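Local coordinates for periplasmic binding protein/LacI transcriptional regulator (Burkholderia multivorans, PDB 4YLE), which probably serves as the periplasmic solute-binding component of an ABC transporter, capturing a simple sugar for uptake, at residues Gly117-Pro129 and Leu137-Gly149. Sequence-based numbering, arbitrary orientation.
Sequences GIIVVNIDNRLDP and LNVPFVGPDNRKG
Asn122 OD1 is gripped by two donors. Leu127 N reaches it at 2.8 Å, almost straight (N-H...O 176°) and on a lone pair in the carbonyl plane, while water 1 donates to it and also to Val139 O, bridging to segment 137-149. The amide nitrogen of the same side chain donates a hydrogen bond to Asn125 O from above that carbonyl's plane; these two bonds fix the rotation of the amide and tie it to the loop that follows strand 119-123. With CG anti to the backbone N, the amide crosses the Phe141 ring, its CG 3.5 Å from Phe141 CD1 and the two planes 70° apart.

The backbones run in register as parallel neighbours: Asn122 N donates to Pro140 O at 3.0 Å, Asn122 O accepts from Val142 N at 2.8 Å, and Asp124 N closes the ladder on Val142 O at 3.2 Å, a longer and less straight bond. These strands, linked through helix 129-133, form a beta-alpha-beta unit of one lobe of the periplasmic binding protein fold, and helix 146-160 then enters the other lobe.

The Phe141 ring packs against the loop that follows strand 119-123, with Asp124 O near its edge. Arg126 CB sits over one ring face, 4.0 Å from the Phe141 centroid, a CH-pi contact, and a bend at chi3 (-60°) brings the guanidinium round, one face over Phe141 CD2. Water 4 then links Arg126 NH2 to Pro144 O. On the other side of the sheet, Val142 CG2 meets Val121 CG1 at 4.1 Å. Where the chain leaves this lobe, probably part of the hinge, water 3 donates to Asp124 O and Pro144 O; the Asp124 carboxylate itself forms a salt bridge with Lys40 and a hydrogen bond, through OD1, to the unidentified bound ligand.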
loop_
_atom_site.group_PDB
_atom_site.type_symbol
_atom_site.label_atom_id
_atom_site.label_comp_id
_atom_site.label_asym_id
_atom_site.label_seq_id
_atom_site.Cartn_x
_atom_site.Cartn_y
_atom_site.Cartn_z
ATOM N N GLY A 117 -1.126 10.520 24.873
ATOM C CA GLY A 117 -1.866 11.711 24.510
ATOM C C GLY A 117 -1.656 12.156 23.074
ATOM O O GLY A 117 -2.068 13.252 22.696
ATOM N N ILE A 118 -1.014 11.312 22.270
ATOM C CA ILE A 118 -0.794 11.620 20.860
ATOM C C ILE A 118 -1.991 11.147 20.042
ATOM O O ILE A 118 -2.537 10.077 20.296
ATOM C CB ILE A 118 0.509 10.952 20.353
ATOM C CG1 ILE A 118 1.703 11.443 21.189
ATOM C CG2 ILE A 118 0.733 11.220 18.871
ATOM C CD1 ILE A 118 3.024 10.772 20.858
ATOM N N ILE A 119 -2.402 11.945 19.063
ATOM C CA ILE A 119 -3.453 11.536 18.151
ATOM C C ILE A 119 -2.784 10.672 17.085
ATOM O O ILE A 119 -1.796 11.075 16.497
ATOM C CB ILE A 119 -4.186 12.773 17.525
ATOM C CG1 ILE A 119 -4.915 13.561 18.630
ATOM C CG2 ILE A 119 -5.181 12.369 16.411
ATOM C CD1 ILE A 119 -5.998 12.762 19.363
ATOM N N VAL A 120 -3.310 9.476 16.865
ATOM C CA VAL A 120 -2.815 8.612 15.782
ATOM C C VAL A 120 -3.879 8.397 14.741
ATOM O O VAL A 120 -5.004 8.055 15.065
ATOM C CB VAL A 120 -2.372 7.255 16.334
ATOM C CG1 VAL A 120 -1.840 6.367 15.213
ATOM C CG2 VAL A 120 -1.343 7.445 17.464
ATOM N N VAL A 121 -3.490 8.583 13.477
ATOM C CA VAL A 121 -4.320 8.321 12.328
ATOM C C VAL A 121 -3.596 7.278 11.502
ATOM O O VAL A 121 -2.397 7.368 11.315
ATOM C CB VAL A 121 -4.547 9.584 11.494
ATOM C CG1 VAL A 121 -5.404 9.294 10.294
ATOM C CG2 VAL A 121 -5.202 10.695 12.351
ATOM N N ASN A 122 -4.361 6.307 11.043
ATOM C CA ASN A 122 -3.891 5.149 10.288
ATOM C C ASN A 122 -4.162 5.445 8.827
ATOM O O ASN A 122 -5.302 5.754 8.474
ATOM C CB ASN A 122 -4.666 3.930 10.796
ATOM C CG ASN A 122 -4.315 2.613 10.132
ATOM O OD1 ASN A 122 -4.988 1.632 10.419
ATOM N ND2 ASN A 122 -3.268 2.561 9.300
ATOM N N ILE A 123 -3.143 5.348 7.986
ATOM C CA ILE A 123 -3.372 5.407 6.548
ATOM C C ILE A 123 -2.848 4.182 5.800
ATOM O O ILE A 123 -2.082 3.421 6.363
ATOM C CB ILE A 123 -2.721 6.649 5.913
ATOM C CG1 ILE A 123 -1.185 6.563 5.934
ATOM C CG2 ILE A 123 -3.216 7.949 6.637
ATOM C CD1 ILE A 123 -0.468 7.770 5.247
ATOM N N ASP A 124 -3.314 4.017 4.547
ATOM C CA ASP A 124 -2.765 3.060 3.557
ATOM C C ASP A 124 -3.152 1.619 3.875
ATOM O O ASP A 124 -3.993 1.019 3.197
ATOM C CB ASP A 124 -1.250 3.205 3.468
ATOM C CG ASP A 124 -0.614 2.217 2.494
ATOM O OD1 ASP A 124 -1.318 1.733 1.607
ATOM O OD2 ASP A 124 0.604 1.943 2.613
ATOM N N ASN A 125 -2.554 1.078 4.926
ATOM C CA ASN A 125 -2.779 -0.296 5.314
ATOM C C ASN A 125 -3.429 -0.332 6.681
ATOM O O ASN A 125 -2.858 0.131 7.653
ATOM C CB ASN A 125 -1.470 -1.062 5.345
ATOM C CG ASN A 125 -1.627 -2.434 5.914
ATOM O OD1 ASN A 125 -2.617 -3.140 5.635
ATOM N ND2 ASN A 125 -0.637 -2.863 6.719
ATOM N N ARG A 126 -4.621 -0.879 6.751
ATOM C CA ARG A 126 -5.388 -0.800 7.970
ATOM C C ARG A 126 -4.856 -1.740 9.039
ATOM O O ARG A 126 -4.604 -2.912 8.782
ATOM C CB ARG A 126 -6.856 -1.096 7.687
ATOM C CG ARG A 126 -7.788 -0.650 8.794
ATOM C CD ARG A 126 -9.153 -1.263 8.612
ATOM N NE ARG A 126 -9.750 -0.874 7.338
ATOM C CZ ARG A 126 -10.725 0.022 7.202
ATOM N NH1 ARG A 126 -11.249 0.641 8.266
ATOM N NH2 ARG A 126 -11.186 0.292 5.985
ATOM N N LEU A 127 -4.674 -1.195 10.241
ATOM C CA LEU A 127 -4.367 -1.979 11.424
ATOM C C LEU A 127 -5.460 -2.986 11.675
ATOM O O LEU A 127 -6.614 -2.757 11.333
ATOM C CB LEU A 127 -4.206 -1.062 12.630
ATOM C CG LEU A 127 -2.998 -0.138 12.548
ATOM C CD1 LEU A 127 -3.122 0.951 13.598
ATOM C CD2 LEU A 127 -1.686 -0.905 12.711
ATOM N N ASP A 128 -5.105 -4.111 12.275
ATOM C CA ASP A 128 -6.068 -5.181 12.427
ATOM C C ASP A 128 -7.137 -4.761 13.445
ATOM O O ASP A 128 -6.807 -4.399 14.561
ATOM C CB ASP A 128 -5.378 -6.461 12.865
ATOM C CG ASP A 128 -6.309 -7.664 12.831
ATOM O OD1 ASP A 128 -7.430 -7.591 13.384
ATOM O OD2 ASP A 128 -5.912 -8.686 12.241
ATOM N N PRO A 129 -8.417 -4.791 13.042
ATOM C CA PRO A 129 -9.480 -4.279 13.906
ATOM C C PRO A 129 -9.667 -5.106 15.165
ATOM O O PRO A 129 -10.038 -4.570 16.212
ATOM C CB PRO A 129 -10.716 -4.356 13.008
ATOM C CG PRO A 129 -10.416 -5.427 12.048
ATOM C CD PRO A 129 -8.962 -5.266 11.758
ATOM N N LEU A 137 -8.908 0.185 21.657
ATOM C CA LEU A 137 -8.236 1.259 20.946
ATOM C C LEU A 137 -8.976 1.672 19.683
ATOM O O LEU A 137 -9.321 0.833 18.843
ATOM C CB LEU A 137 -6.815 0.813 20.610
ATOM C CG LEU A 137 -5.808 1.830 20.104
ATOM C CD1 LEU A 137 -5.832 3.105 20.914
ATOM C CD2 LEU A 137 -4.437 1.177 20.164
ATOM N N ASN A 138 -9.225 2.972 19.564
ATOM C CA ASN A 138 -9.842 3.532 18.375
ATOM C C ASN A 138 -8.815 4.281 17.563
ATOM O O ASN A 138 -8.166 5.187 18.070
ATOM C CB ASN A 138 -10.995 4.459 18.759
ATOM C CG ASN A 138 -11.750 4.971 17.553
ATOM O OD1 ASN A 138 -11.832 6.178 17.317
ATOM N ND2 ASN A 138 -12.292 4.048 16.764
ATOM N N VAL A 139 -8.682 3.895 16.295
ATOM C CA VAL A 139 -7.777 4.563 15.369
ATOM C C VAL A 139 -8.508 4.840 14.052
ATOM O O VAL A 139 -8.830 3.896 13.306
ATOM C CB VAL A 139 -6.512 3.718 15.105
ATOM C CG1 VAL A 139 -5.518 4.503 14.258
ATOM C CG2 VAL A 139 -5.873 3.312 16.435
ATOM N N PRO A 140 -8.776 6.122 13.753
ATOM C CA PRO A 140 -9.380 6.430 12.452
ATOM C C PRO A 140 -8.510 5.987 11.291
ATOM O O PRO A 140 -7.288 6.036 11.399
ATOM C CB PRO A 140 -9.502 7.962 12.477
ATOM C CG PRO A 140 -8.507 8.409 13.443
ATOM C CD PRO A 140 -8.485 7.353 14.510
ATOM N N PHE A 141 -9.150 5.557 10.208
ATOM C CA PHE A 141 -8.450 5.094 9.015
ATOM C C PHE A 141 -8.768 6.005 7.850
ATOM O O PHE A 141 -9.931 6.394 7.660
ATOM C CB PHE A 141 -8.832 3.637 8.694
ATOM C CG PHE A 141 -8.093 3.094 7.505
ATOM C CD1 PHE A 141 -6.733 2.909 7.570
ATOM C CD2 PHE A 141 -8.736 2.834 6.314
ATOM C CE1 PHE A 141 -6.018 2.447 6.446
ATOM C CE2 PHE A 141 -8.027 2.364 5.218
ATOM C CZ PHE A 141 -6.686 2.187 5.294
ATOM N N VAL A 142 -7.715 6.382 7.125
ATOM C CA VAL A 142 -7.799 7.042 5.828
ATOM C C VAL A 142 -7.076 6.194 4.797
ATOM O O VAL A 142 -5.868 5.999 4.872
ATOM C CB VAL A 142 -7.174 8.440 5.898
ATOM C CG1 VAL A 142 -7.236 9.137 4.549
ATOM C CG2 VAL A 142 -7.842 9.257 6.984
ATOM N N GLY A 143 -7.821 5.652 3.848
ATOM C CA GLY A 143 -7.221 4.929 2.758
ATOM C C GLY A 143 -8.283 4.291 1.892
ATOM O O GLY A 143 -9.503 4.476 2.105
ATOM N N PRO A 144 -7.819 3.526 0.905
ATOM C CA PRO A 144 -8.686 2.929 -0.105
ATOM C C PRO A 144 -9.273 1.586 0.260
ATOM O O PRO A 144 -8.797 0.860 1.131
ATOM C CB PRO A 144 -7.747 2.766 -1.282
ATOM C CG PRO A 144 -6.439 2.460 -0.647
ATOM C CD PRO A 144 -6.402 3.398 0.536
ATOM N N ASP A 145 -10.304 1.243 -0.499
ATOM C CA ASP A 145 -10.854 -0.094 -0.474
ATOM C C ASP A 145 -10.039 -0.885 -1.496
ATOM O O ASP A 145 -10.243 -0.750 -2.716
ATOM C CB ASP A 145 -12.342 -0.086 -0.821
ATOM C CG ASP A 145 -12.952 -1.472 -0.828
ATOM O OD1 ASP A 145 -12.242 -2.429 -1.200
ATOM O OD2 ASP A 145 -14.162 -1.626 -0.480
ATOM N N ASN A 146 -9.075 -1.658 -1.015
ATOM C CA ASN A 146 -8.153 -2.323 -1.912
ATOM C C ASN A 146 -8.786 -3.509 -2.645
ATOM O O ASN A 146 -8.219 -3.994 -3.604
ATOM C CB ASN A 146 -6.905 -2.788 -1.153
ATOM C CG ASN A 146 -5.934 -1.650 -0.911
ATOM O OD1 ASN A 146 -5.333 -1.142 -1.857
ATOM N ND2 ASN A 146 -5.807 -1.213 0.332
ATOM N N ARG A 147 -9.924 -3.998 -2.167
ATOM C CA ARG A 147 -10.577 -5.124 -2.849
ATOM C C ARG A 147 -11.249 -4.577 -4.103
ATOM O O ARG A 147 -11.059 -5.092 -5.194
ATOM C CB ARG A 147 -11.562 -5.822 -1.921
ATOM C CG ARG A 147 -12.154 -7.118 -2.466
ATOM C CD ARG A 147 -12.986 -7.885 -1.439
ATOM N NE ARG A 147 -13.282 -9.222 -1.957
ATOM C CZ ARG A 147 -13.599 -10.282 -1.225
ATOM N NH1 ARG A 147 -13.706 -10.200 0.096
ATOM N NH2 ARG A 147 -13.827 -11.439 -1.836
ATOM N N LYS A 148 -11.983 -3.477 -3.950
ATOM C CA LYS A 148 -12.550 -2.805 -5.123
ATOM C C LYS A 148 -11.476 -2.311 -6.080
ATOM O O LYS A 148 -11.661 -2.373 -7.291
ATOM C CB LYS A 148 -13.421 -1.619 -4.697
ATOM C CG LYS A 148 -14.698 -1.994 -3.979
ATOM C CD LYS A 148 -15.456 -0.749 -3.563
ATOM C CE LYS A 148 -16.774 -1.102 -2.835
ATOM N NZ LYS A 148 -17.538 0.101 -2.377
ATOM N N GLY A 149 -10.364 -1.782 -5.538
ATOM C CA GLY A 149 -9.279 -1.293 -6.359
ATOM C C GLY A 149 -8.682 -2.400 -7.217
ATOM O O GLY A 149 -8.620 -2.263 -8.437
HETATM O O HOH W 1 -7.360 1.780 11.716
HETATM O O HOH W 2 -3.553 0.742 0.363
HETATM O O HOH W 3 -6.553 0.618 2.683
HETATM O O HOH W 4 -10.369 -0.320 3.397
#